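PDB 3LM3: uncharacterized protein from Parabacteroides distasonis, which is of unknown function but is probably a glycoside hydrolase or deacetylase. Local coordinates for residues N69-L81 and V95-F109. Sequence-based numbering, arbitrary orientation. Where two conformers were deposited one is given.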
loop_
_atom_site.group_PDB
_atom_site.type_symbol
_atom_site.label_atom_id
_atom_site.label_comp_id
_atom_site.label_asym_id
_atom_site.label_seq_id
_atom_site.Cartn_x
_atom_site.Cartn_y
_atom_site.Cartn_z
ATOM N N ASN A 69 -10.142 11.229 17.253
ATOM C CA ASN A 69 -10.065 9.788 17.444
ATOM C C ASN A 69 -9.064 9.135 16.506
ATOM O O ASN A 69 -8.920 7.909 16.508
ATOM C CB ASN A 69 -11.456 9.135 17.276
ATOM C CG ASN A 69 -12.404 9.495 18.405
ATOM O OD1 ASN A 69 -13.531 9.941 18.181
ATOM N ND2 ASN A 69 -11.943 9.316 19.620
ATOM N N GLY A 70 -8.394 9.919 15.669
ATOM C CA GLY A 70 -7.468 9.324 14.695
ATOM C C GLY A 70 -6.198 8.803 15.320
ATOM O O GLY A 70 -5.631 9.379 16.273
ATOM N N ARG A 71 -5.735 7.674 14.780
ATOM C CA ARG A 71 -4.413 7.163 15.121
ATOM C C ARG A 71 -3.765 6.599 13.880
ATOM O O ARG A 71 -4.433 6.350 12.856
ATOM C CB ARG A 71 -4.469 6.144 16.251
ATOM C CG ARG A 71 -5.349 4.970 15.950
ATOM C CD ARG A 71 -6.811 5.264 16.346
ATOM N NE ARG A 71 -7.606 4.059 16.330
ATOM C CZ ARG A 71 -8.922 4.026 16.500
ATOM N NH1 ARG A 71 -9.595 5.141 16.752
ATOM N NH2 ARG A 71 -9.563 2.871 16.434
ATOM N N LEU A 72 -2.447 6.471 13.957
ATOM C CA LEU A 72 -1.628 6.118 12.808
ATOM C C LEU A 72 -0.508 5.176 13.227
ATOM O O LEU A 72 -0.292 4.905 14.408
ATOM C CB LEU A 72 -1.096 7.385 12.159
ATOM C CG LEU A 72 -0.217 8.332 12.975
ATOM C CD1 LEU A 72 1.189 7.779 13.243
ATOM C CD2 LEU A 72 -0.160 9.730 12.289
ATOM N N THR A 73 0.211 4.657 12.241
ATOM C CA THR A 73 1.358 3.807 12.445
ATOM C C THR A 73 2.633 4.584 12.248
ATOM O O THR A 73 2.852 5.136 11.167
ATOM C CB THR A 73 1.311 2.639 11.458
ATOM O OG1 THR A 73 0.104 1.888 11.671
ATOM C CG2 THR A 73 2.513 1.715 11.579
ATOM N N TRP A 74 3.487 4.592 13.262
ATOM C CA TRP A 74 4.854 5.103 13.139
ATOM C C TRP A 74 5.731 3.955 12.717
ATOM O O TRP A 74 5.778 2.921 13.389
ATOM C CB TRP A 74 5.317 5.622 14.488
ATOM C CG TRP A 74 4.540 6.790 15.015
ATOM C CD1 TRP A 74 3.534 6.751 15.957
ATOM C CD2 TRP A 74 4.712 8.182 14.679
ATOM N NE1 TRP A 74 3.088 8.024 16.209
ATOM C CE2 TRP A 74 3.797 8.917 15.437
ATOM C CE3 TRP A 74 5.558 8.872 13.779
ATOM C CZ2 TRP A 74 3.699 10.307 15.358
ATOM C CZ3 TRP A 74 5.469 10.253 13.709
ATOM C CH2 TRP A 74 4.548 10.966 14.487
ATOM N N GLY A 75 6.440 4.109 11.621
ATOM C CA GLY A 75 7.311 3.073 11.135
ATOM C C GLY A 75 8.750 3.545 11.109
ATOM O O GLY A 75 9.056 4.577 10.501
ATOM N N PHE A 76 9.649 2.795 11.757
ATOM C CA PHE A 76 11.064 3.162 11.874
ATOM C C PHE A 76 11.958 2.188 11.125
ATOM O O PHE A 76 11.801 0.974 11.247
ATOM C CB PHE A 76 11.514 3.071 13.334
ATOM C CG PHE A 76 10.983 4.159 14.248
ATOM C CD1 PHE A 76 9.679 4.167 14.698
ATOM C CD2 PHE A 76 11.828 5.152 14.677
ATOM C CE1 PHE A 76 9.236 5.180 15.561
ATOM C CE2 PHE A 76 11.384 6.170 15.525
ATOM C CZ PHE A 76 10.104 6.178 15.944
ATOM N N THR A 77 12.970 2.701 10.432
ATOM C CA THR A 77 14.036 1.838 9.950
ATOM C C THR A 77 14.915 1.355 11.125
ATOM O O THR A 77 14.847 1.893 12.225
ATOM C CB THR A 77 14.943 2.565 8.995
ATOM O OG1 THR A 77 15.616 3.625 9.698
ATOM C CG2 THR A 77 14.167 3.083 7.810
HETATM N N MSE A 78 15.759 0.359 10.877
HETATM C CA MSE A 78 16.611 -0.141 11.948
HETATM C C MSE A 78 17.521 0.944 12.447
HETATM O O MSE A 78 17.693 1.112 13.657
HETATM C CB MSE A 78 17.423 -1.361 11.519
HETATM C CG MSE A 78 18.170 -1.972 12.688
HETATM SE SE MSE A 78 17.005 -2.929 13.914
HETATM C CE MSE A 78 16.804 -4.548 12.825
ATOM N N ASN A 79 18.105 1.689 11.523
ATOM C CA ASN A 79 19.033 2.743 11.945
ATOM C C ASN A 79 18.322 3.842 12.734
ATOM O O ASN A 79 18.891 4.375 13.692
ATOM C CB ASN A 79 19.792 3.294 10.732
ATOM C CG ASN A 79 20.794 2.290 10.167
ATOM O OD1 ASN A 79 21.248 1.394 10.889
ATOM N ND2 ASN A 79 21.082 2.388 8.876
ATOM N N ALA A 80 17.059 4.150 12.399
ATOM C CA ALA A 80 16.311 5.140 13.181
ATOM C C ALA A 80 15.956 4.604 14.571
ATOM O O ALA A 80 15.885 5.366 15.547
ATOM C CB ALA A 80 15.079 5.580 12.457
ATOM N N LEU A 81 15.697 3.294 14.682
ATOM C CA LEU A 81 15.440 2.690 15.996
ATOM C C LEU A 81 16.648 2.731 16.905
ATOM O O LEU A 81 16.520 2.886 18.113
ATOM C CB LEU A 81 15.033 1.214 15.882
ATOM C CG LEU A 81 13.629 0.970 15.388
ATOM C CD1 LEU A 81 13.448 -0.552 15.210
ATOM C CD2 LEU A 81 12.594 1.621 16.323
ATOM N N VAL A 95 7.208 9.469 20.039
ATOM C CA VAL A 95 6.396 8.420 19.467
ATOM C C VAL A 95 5.842 7.469 20.553
ATOM O O VAL A 95 4.689 7.027 20.495
ATOM C CB VAL A 95 7.182 7.652 18.376
ATOM C CG1 VAL A 95 6.503 6.361 18.059
ATOM C CG2 VAL A 95 7.304 8.528 17.122
ATOM N N VAL A 96 6.640 7.178 21.590
ATOM C CA VAL A 96 6.136 6.385 22.715
ATOM C C VAL A 96 4.979 7.125 23.431
ATOM O O VAL A 96 3.950 6.526 23.773
ATOM C CB VAL A 96 7.242 6.025 23.689
ATOM C CG1 VAL A 96 6.653 5.355 24.954
ATOM C CG2 VAL A 96 8.272 5.080 23.023
ATOM N N GLU A 97 5.142 8.425 23.636
ATOM C CA GLU A 97 4.072 9.270 24.201
ATOM C C GLU A 97 2.830 9.168 23.334
ATOM O O GLU A 97 1.725 9.145 23.841
ATOM C CB GLU A 97 4.533 10.713 24.312
ATOM C CG GLU A 97 5.577 10.967 25.403
ATOM C CD GLU A 97 6.339 12.305 25.318
ATOM O OE1 GLU A 97 6.136 13.124 24.405
ATOM O OE2 GLU A 97 7.197 12.539 26.201
ATOM N N CYS A 98 3.000 9.149 22.011
ATOM C CA CYS A 98 1.845 9.036 21.087
ATOM C C CYS A 98 1.154 7.670 21.154
ATOM O O CYS A 98 -0.064 7.563 21.036
ATOM C CB CYS A 98 2.306 9.297 19.654
ATOM S SG CYS A 98 2.729 11.010 19.306
ATOM N N GLN A 99 1.935 6.614 21.326
ATOM C CA GLN A 99 1.369 5.291 21.498
ATOM C C GLN A 99 0.429 5.314 22.721
ATOM O O GLN A 99 -0.693 4.813 22.665
ATOM C CB GLN A 99 2.482 4.253 21.634
ATOM C CG GLN A 99 2.035 2.819 21.637
ATOM C CD GLN A 99 1.359 2.386 22.918
ATOM O OE1 GLN A 99 1.746 2.812 24.012
ATOM N NE2 GLN A 99 0.386 1.481 22.795
ATOM N N LYS A 100 0.896 5.902 23.812
ATOM C CA LYS A 100 0.128 5.958 25.060
ATOM C C LYS A 100 -1.083 6.889 24.958
ATOM O O LYS A 100 -2.187 6.561 25.448
ATOM C CB LYS A 100 1.070 6.387 26.195
ATOM C CG LYS A 100 2.110 5.331 26.514
ATOM C CD LYS A 100 3.096 5.807 27.579
ATOM C CE LYS A 100 4.236 4.791 27.777
ATOM N NZ LYS A 100 5.335 5.361 28.624
ATOM N N LYS A 101 -0.896 8.040 24.325
ATOM C CA LYS A 101 -1.935 9.067 24.287
ATOM C C LYS A 101 -3.029 8.787 23.275
ATOM O O LYS A 101 -4.212 8.999 23.567
ATOM C CB LYS A 101 -1.317 10.430 24.004
ATOM C CG LYS A 101 -2.327 11.569 24.041
ATOM C CD LYS A 101 -1.665 12.926 23.846
ATOM C CE LYS A 101 -0.996 13.399 25.103
ATOM N NZ LYS A 101 -1.983 13.543 26.196
ATOM N N TYR A 102 -2.625 8.336 22.089
ATOM C CA TYR A 102 -3.537 8.198 20.960
ATOM C C TYR A 102 -3.821 6.762 20.578
ATOM O O TYR A 102 -4.742 6.493 19.784
ATOM C CB TYR A 102 -2.949 8.896 19.697
ATOM C CG TYR A 102 -2.650 10.349 19.853
ATOM C CD1 TYR A 102 -3.654 11.276 20.006
ATOM C CD2 TYR A 102 -1.342 10.791 19.869
ATOM C CE1 TYR A 102 -3.343 12.622 20.151
ATOM C CE2 TYR A 102 -1.029 12.117 20.007
ATOM C CZ TYR A 102 -2.030 13.040 20.157
ATOM O OH TYR A 102 -1.751 14.385 20.348
ATOM N N GLY A 103 -2.992 5.839 21.047
ATOM C CA GLY A 103 -3.073 4.465 20.571
ATOM C C GLY A 103 -2.448 4.320 19.185
ATOM O O GLY A 103 -2.784 3.390 18.423
ATOM N N ASP A 104 -1.514 5.206 18.843
ATOM C CA ASP A 104 -0.744 5.014 17.610
ATOM C C ASP A 104 0.004 3.681 17.725
ATOM O O ASP A 104 0.346 3.250 18.817
ATOM C CB ASP A 104 0.268 6.137 17.363
ATOM C CG ASP A 104 -0.370 7.467 16.980
ATOM O OD1 ASP A 104 -1.551 7.468 16.554
ATOM O OD2 ASP A 104 0.376 8.471 17.103
ATOM N N GLU A 105 0.282 3.077 16.578
ATOM C CA GLU A 105 1.097 1.874 16.471
ATOM C C GLU A 105 2.562 2.297 16.271
ATOM O O GLU A 105 2.843 3.328 15.658
ATOM C CB GLU A 105 0.592 1.039 15.279
ATOM C CG GLU A 105 1.343 -0.209 14.941
ATOM C CD GLU A 105 0.628 -1.061 13.931
ATOM O OE1 GLU A 105 0.158 -0.528 12.908
ATOM O OE2 GLU A 105 0.521 -2.292 14.144
ATOM N N VAL A 106 3.490 1.466 16.739
ATOM C CA VAL A 106 4.913 1.675 16.558
ATOM C C VAL A 106 5.499 0.404 15.994
ATOM O O VAL A 106 5.391 -0.675 16.606
ATOM C CB VAL A 106 5.593 1.991 17.896
ATOM C CG1 VAL A 106 7.122 2.321 17.666
ATOM C CG2 VAL A 106 4.870 3.169 18.612
ATOM N N THR A 107 6.068 0.497 14.799
ATOM C CA THR A 107 6.590 -0.704 14.179
ATOM C C THR A 107 7.774 -0.448 13.271
ATOM O O THR A 107 8.313 0.653 13.194
ATOM C CB THR A 107 5.455 -1.490 13.426
ATOM O OG1 THR A 107 5.906 -2.835 13.217
ATOM C CG2 THR A 107 5.068 -0.800 12.087
ATOM N N TYR A 108 8.260 -1.540 12.693
ATOM C CA TYR A 108 9.449 -1.594 11.838
ATOM C C TYR A 108 9.075 -1.301 10.393
ATOM O O TYR A 108 8.091 -1.837 9.859
ATOM C CB TYR A 108 10.072 -2.992 11.954
ATOM C CG TYR A 108 11.424 -3.190 11.307
ATOM C CD1 TYR A 108 12.395 -2.230 11.398
ATOM C CD2 TYR A 108 11.733 -4.364 10.620
ATOM C CE1 TYR A 108 13.663 -2.409 10.791
ATOM C CE2 TYR A 108 12.997 -4.551 10.046
ATOM C CZ TYR A 108 13.945 -3.546 10.126
ATOM O OH TYR A 108 15.222 -3.592 9.564
ATOM N N PHE A 109 9.900 -0.476 9.744
ATOM C CA PHE A 109 9.747 -0.056 8.334
ATOM C C PHE A 109 11.114 -0.179 7.676
ATOM O O PHE A 109 11.864 0.799 7.606
ATOM C CB PHE A 109 9.229 1.390 8.255
ATOM C CG PHE A 109 8.607 1.765 6.940
ATOM C CD1 PHE A 109 9.168 1.408 5.745
ATOM C CD2 PHE A 109 7.449 2.512 6.908
ATOM C CE1 PHE A 109 8.572 1.772 4.523
ATOM C CE2 PHE A 109 6.849 2.872 5.723
ATOM C CZ PHE A 109 7.414 2.484 4.516
HETATM O O HOH W 1 -6.424 8.722 18.902
HETATM O O HOH W 2 16.034 -0.953 8.210
#
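Trp74 and Asp104 both turn CG beside their own backbone N (chi1 -64° and -71°), and with Trp74 chi2 at 100° the indole N-H faces the carboxylate. The setting is a beta-alpha-beta crossover: strands 73-76 and 105-108 pair in parallel, and the helix ending at Tyr102 packs over the face that carries Trp74 and Phe76. Trp74 NE1 donates to Asp104 OD2 at 2.9 Å, in a bent bond arriving from above the carboxylate plane. Leu72 N donates to the other oxygen, Asp104 OD1, also out of that plane. Arg60 of helix 53-64 adds a salt bridge to OD1, which thus has two partners. The indole is sandwiched. Val95 CG2 lies over one face, 3.8 Å from the centroid of the six-membered ring, and Leu72 CD1 covers the opposite face. Val95 also meets the edge of the Phe76 ring, CG2 lying 3.8 Å from Phe76 CZ. Five backbone bonds join the strands, from Glu105 N to Leu72 O through to Phe109 N to Phe76 O. On the other side of the sheet, Thr73 and Glu105 lie side by side, near Phe322 N and Gly323 N, which bond to Thr73 OG1 and Glu105 OE1 respectively. There Thr73 OG1 donates to the anti lone pair of Glu105 OE1 at 2.7 Å.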